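Local coordinates for protein RE68036p (Drosophila melanogaster, PDB 1SQH) that is of unknown function but probably acts as an acyltransferase, perhaps one that transfers acyl groups to glycine, at residues L106-T119 / F131-V144. Sequence-based numbering, arbitrary orientation.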
# COMPACT_ATOMS: atom_id res chain seq x y z
N LEU A 106 1.01 -18.02 13.62
CA LEU A 106 1.45 -17.33 12.41
C LEU A 106 2.65 -18.01 11.76
O LEU A 106 2.61 -18.35 10.58
CB LEU A 106 1.81 -15.87 12.74
CG LEU A 106 2.53 -15.08 11.63
CD1 LEU A 106 1.62 -14.93 10.43
CD2 LEU A 106 2.94 -13.72 12.17
N TRP A 107 3.71 -18.21 12.53
CA TRP A 107 4.91 -18.83 12.00
C TRP A 107 4.68 -20.26 11.55
O TRP A 107 5.38 -20.77 10.68
CB TRP A 107 6.04 -18.76 13.02
CG TRP A 107 6.54 -17.37 13.19
CD1 TRP A 107 6.39 -16.56 14.28
CD2 TRP A 107 7.21 -16.58 12.20
NE1 TRP A 107 6.93 -15.32 14.03
CE2 TRP A 107 7.44 -15.31 12.76
CE3 TRP A 107 7.64 -16.83 10.88
CZ2 TRP A 107 8.08 -14.28 12.04
CZ3 TRP A 107 8.28 -15.81 10.17
CH2 TRP A 107 8.49 -14.55 10.76
N GLU A 108 3.68 -20.90 12.14
CA GLU A 108 3.36 -22.26 11.73
C GLU A 108 2.89 -22.11 10.28
O GLU A 108 3.27 -22.90 9.40
CB GLU A 108 2.23 -22.81 12.61
CG GLU A 108 2.04 -24.30 12.53
CD GLU A 108 1.19 -24.81 13.67
OE1 GLU A 108 1.58 -24.58 14.84
OE2 GLU A 108 0.14 -25.44 13.41
N CYS A 109 2.10 -21.07 10.04
CA CYS A 109 1.59 -20.78 8.71
C CYS A 109 2.70 -20.45 7.72
O CYS A 109 2.82 -21.07 6.66
CB CYS A 109 0.62 -19.59 8.75
SG CYS A 109 -1.04 -19.97 9.34
N LEU A 110 3.51 -19.45 8.06
CA LEU A 110 4.58 -19.02 7.17
C LEU A 110 5.63 -20.08 6.87
O LEU A 110 6.15 -20.13 5.76
CB LEU A 110 5.26 -17.75 7.73
CG LEU A 110 4.43 -16.46 7.86
CD1 LEU A 110 5.35 -15.34 8.33
CD2 LEU A 110 3.79 -16.08 6.52
N GLU A 111 5.92 -20.93 7.84
CA GLU A 111 6.93 -21.97 7.67
C GLU A 111 6.42 -23.23 6.97
O GLU A 111 7.14 -23.84 6.18
CB GLU A 111 7.51 -22.35 9.04
CG GLU A 111 8.12 -21.17 9.79
CD GLU A 111 8.53 -21.52 11.21
OE1 GLU A 111 7.77 -22.26 11.87
OE2 GLU A 111 9.60 -21.05 11.67
N GLN A 112 5.17 -23.61 7.23
CA GLN A 112 4.61 -24.82 6.62
C GLN A 112 3.95 -24.67 5.27
O GLN A 112 3.67 -25.67 4.60
CB GLN A 112 3.61 -25.47 7.57
CG GLN A 112 4.24 -26.22 8.73
CD GLN A 112 3.21 -26.86 9.63
OE1 GLN A 112 2.32 -27.56 9.17
NE2 GLN A 112 3.33 -26.61 10.93
N THR A 113 3.69 -23.43 4.85
CA THR A 113 3.02 -23.18 3.58
C THR A 113 3.97 -23.32 2.39
O THR A 113 5.19 -23.27 2.53
CB THR A 113 2.41 -21.75 3.55
OG1 THR A 113 1.66 -21.58 2.34
CG2 THR A 113 3.51 -20.69 3.62
N GLN A 114 3.38 -23.49 1.22
CA GLN A 114 4.15 -23.60 -0.01
C GLN A 114 3.52 -22.68 -1.05
O GLN A 114 3.76 -22.82 -2.24
CB GLN A 114 4.13 -25.04 -0.53
CG GLN A 114 4.62 -26.07 0.47
CD GLN A 114 4.61 -27.46 -0.11
OE1 GLN A 114 3.57 -27.97 -0.54
NE2 GLN A 114 5.79 -28.10 -0.14
N LEU A 115 2.70 -21.74 -0.58
CA LEU A 115 2.05 -20.80 -1.49
C LEU A 115 2.92 -19.56 -1.70
O LEU A 115 2.66 -18.77 -2.61
CB LEU A 115 0.69 -20.38 -0.94
CG LEU A 115 -0.30 -21.49 -0.54
CD1 LEU A 115 -1.65 -20.86 -0.21
CD2 LEU A 115 -0.45 -22.49 -1.67
N ILE A 116 3.94 -19.40 -0.86
CA ILE A 116 4.85 -18.26 -0.93
C ILE A 116 6.07 -18.57 -1.80
O ILE A 116 6.69 -19.62 -1.66
CB ILE A 116 5.32 -17.85 0.48
CG1 ILE A 116 4.13 -17.36 1.31
CG2 ILE A 116 6.36 -16.76 0.38
CD1 ILE A 116 4.48 -16.96 2.72
N GLU A 117 6.41 -17.64 -2.68
CA GLU A 117 7.53 -17.82 -3.59
C GLU A 117 8.84 -17.25 -3.03
O GLU A 117 9.38 -16.27 -3.53
CB GLU A 117 7.17 -17.19 -4.94
CG GLU A 117 5.76 -17.59 -5.37
CD GLU A 117 5.34 -16.98 -6.69
OE1 GLU A 117 5.94 -15.97 -7.10
OE2 GLU A 117 4.38 -17.51 -7.31
N TRP A 118 9.33 -17.91 -1.98
CA TRP A 118 10.57 -17.52 -1.30
C TRP A 118 11.75 -17.39 -2.24
O TRP A 118 12.65 -16.59 -2.00
CB TRP A 118 10.95 -18.55 -0.24
CG TRP A 118 9.93 -18.77 0.82
CD1 TRP A 118 9.11 -19.85 0.96
CD2 TRP A 118 9.62 -17.89 1.90
NE1 TRP A 118 8.32 -19.70 2.07
CE2 TRP A 118 8.60 -18.50 2.66
CE3 TRP A 118 10.10 -16.63 2.29
CZ2 TRP A 118 8.06 -17.91 3.80
CZ3 TRP A 118 9.56 -16.04 3.43
CH2 TRP A 118 8.55 -16.68 4.17
N THR A 119 11.74 -18.20 -3.29
CA THR A 119 12.83 -18.25 -4.25
C THR A 119 12.59 -17.48 -5.54
O THR A 119 13.51 -17.29 -6.34
CB THR A 119 13.12 -19.73 -4.59
OG1 THR A 119 13.84 -20.32 -3.49
CG2 THR A 119 13.92 -19.86 -5.88
N PHE A 131 8.72 -9.24 13.37
CA PHE A 131 8.70 -10.41 12.50
C PHE A 131 9.85 -10.37 11.51
O PHE A 131 10.17 -11.38 10.88
CB PHE A 131 7.40 -10.49 11.69
CG PHE A 131 6.14 -10.58 12.51
CD1 PHE A 131 6.08 -11.38 13.65
CD2 PHE A 131 5.00 -9.89 12.11
CE1 PHE A 131 4.88 -11.50 14.39
CE2 PHE A 131 3.80 -10.00 12.84
CZ PHE A 131 3.74 -10.81 13.98
N CYS A 132 10.48 -9.21 11.37
CA CYS A 132 11.56 -9.05 10.41
C CYS A 132 12.73 -10.04 10.47
O CYS A 132 13.04 -10.69 9.48
CB CYS A 132 12.10 -7.62 10.46
SG CYS A 132 10.94 -6.38 9.78
N ASN A 133 13.39 -10.14 11.62
CA ASN A 133 14.54 -11.03 11.75
C ASN A 133 14.18 -12.49 11.46
O ASN A 133 14.81 -13.14 10.62
CB ASN A 133 15.16 -10.93 13.15
CG ASN A 133 16.58 -11.50 13.21
OD1 ASN A 133 17.51 -10.96 12.60
ND2 ASN A 133 16.76 -12.59 13.96
N ARG A 134 13.17 -12.99 12.14
CA ARG A 134 12.77 -14.37 11.94
C ARG A 134 12.36 -14.66 10.50
O ARG A 134 12.74 -15.69 9.95
CB ARG A 134 11.64 -14.74 12.90
CG ARG A 134 11.27 -16.21 12.84
CD ARG A 134 10.35 -16.62 13.99
NE ARG A 134 10.04 -18.04 13.91
CZ ARG A 134 9.30 -18.70 14.79
NH1 ARG A 134 8.78 -18.07 15.84
NH2 ARG A 134 9.07 -20.00 14.61
N VAL A 135 11.61 -13.76 9.88
CA VAL A 135 11.19 -14.02 8.50
C VAL A 135 12.37 -14.03 7.54
O VAL A 135 12.34 -14.72 6.51
CB VAL A 135 10.17 -12.98 8.01
CG1 VAL A 135 10.88 -11.69 7.62
CG2 VAL A 135 9.39 -13.54 6.83
N LYS A 136 13.42 -13.28 7.86
CA LYS A 136 14.58 -13.26 6.98
C LYS A 136 15.35 -14.58 7.11
O LYS A 136 15.89 -15.09 6.13
CB LYS A 136 15.49 -12.07 7.31
CG LYS A 136 14.83 -10.71 7.05
CD LYS A 136 15.69 -9.55 7.56
CE LYS A 136 14.94 -8.22 7.49
NZ LYS A 136 15.76 -7.07 7.99
N GLU A 137 15.37 -15.13 8.33
CA GLU A 137 16.04 -16.40 8.59
C GLU A 137 15.32 -17.49 7.79
O GLU A 137 15.95 -18.33 7.14
CB GLU A 137 15.98 -16.74 10.08
CG GLU A 137 16.73 -15.76 10.98
CD GLU A 137 16.48 -16.01 12.46
OE1 GLU A 137 16.71 -17.15 12.92
OE2 GLU A 137 16.04 -15.07 13.17
N LEU A 138 14.00 -17.44 7.83
CA LEU A 138 13.17 -18.39 7.10
C LEU A 138 13.48 -18.30 5.61
O LEU A 138 13.70 -19.31 4.96
CB LEU A 138 11.69 -18.07 7.35
CG LEU A 138 10.63 -18.87 6.59
CD1 LEU A 138 10.92 -20.37 6.71
CD2 LEU A 138 9.26 -18.54 7.16
N ALA A 139 13.52 -17.08 5.08
CA ALA A 139 13.81 -16.88 3.66
C ALA A 139 15.10 -17.59 3.28
O ALA A 139 15.19 -18.23 2.23
CB ALA A 139 13.93 -15.39 3.36
N VAL A 140 16.10 -17.47 4.15
CA VAL A 140 17.40 -18.10 3.92
C VAL A 140 17.28 -19.61 4.01
O VAL A 140 17.85 -20.34 3.19
CB VAL A 140 18.44 -17.60 4.93
CG1 VAL A 140 19.76 -18.33 4.73
CG2 VAL A 140 18.63 -16.10 4.77
N SER A 141 16.52 -20.09 4.99
CA SER A 141 16.33 -21.52 5.17
C SER A 141 15.60 -22.13 3.97
O SER A 141 15.51 -23.35 3.84
CB SER A 141 15.52 -21.82 6.44
OG SER A 141 14.14 -21.87 6.15
N ARG A 142 15.08 -21.27 3.10
CA ARG A 142 14.36 -21.75 1.93
C ARG A 142 15.09 -21.48 0.63
O ARG A 142 14.51 -21.61 -0.45
CB ARG A 142 12.97 -21.14 1.88
CG ARG A 142 12.15 -21.39 3.13
CD ARG A 142 12.23 -22.85 3.57
NE ARG A 142 10.99 -23.30 4.18
CZ ARG A 142 9.82 -23.33 3.54
NH1 ARG A 142 8.73 -23.75 4.18
NH2 ARG A 142 9.73 -22.94 2.28
N GLY A 143 16.35 -21.09 0.73
CA GLY A 143 17.13 -20.84 -0.47
C GLY A 143 17.52 -19.42 -0.84
O GLY A 143 18.33 -19.23 -1.75
N VAL A 144 16.96 -18.42 -0.16
CA VAL A 144 17.31 -17.04 -0.50
C VAL A 144 18.77 -16.74 -0.17
O VAL A 144 19.23 -17.03 0.93
CB VAL A 144 16.41 -16.03 0.24
CG1 VAL A 144 16.79 -14.61 -0.18
CG2 VAL A 144 14.95 -16.31 -0.09
O HOH W 1 7.77 -23.28 0.38
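Glu111 OE2 accepts from Arg134 NH2 at 3.2 Å in a salt bridge, met from above the carboxylate plane. The same guanidinium lies flat on Trp107, the two planes 12° apart. Arg134 CZ sits 3.8 Å from the centroid of the Trp107 five-membered ring, a cation-pi contact. The Arg134 chain is extended from CG to NE, with CG anti to the backbone N (chi1 -174°), which carries CD over the same face as the guanidinium. The Trp107 side chain fits as a knob among Phe131, Arg134, Val135 and Leu138; its CH2 comes 3.6 Å from Val135 CB. A leucine in place of Trp107 would probably leave the Arg134 guanidinium without its flat support, free to turn from Glu111, and open a gap beside Val135. Next to Trp107, Leu106 CD2 lies over the Phe131 ring face, 3.5 Å from Phe131 CZ.

Trp118 fills the C-terminal end of the contact. Leu138 CD2 approaches its CH2 to 3.6 Å, and Leu138 CG and Arg142 CG lie over one face. Ile116 CG2 covers the opposite face. Arg142 bends at chi2 and chi3, bringing NH1 to Glu111 O in a weak bond, while NH2 donates to a water.

A Schellman motif with Gly143 at C-prime ends helix 129-141. Helix 104-112 joins parallel neighbouring strands 91-96 and 123-128, a beta-alpha-beta crossover consistent with the acetyltransferase (GNAT-like) fold. Axes of segments 106-112 and 131-141 run 23° apart.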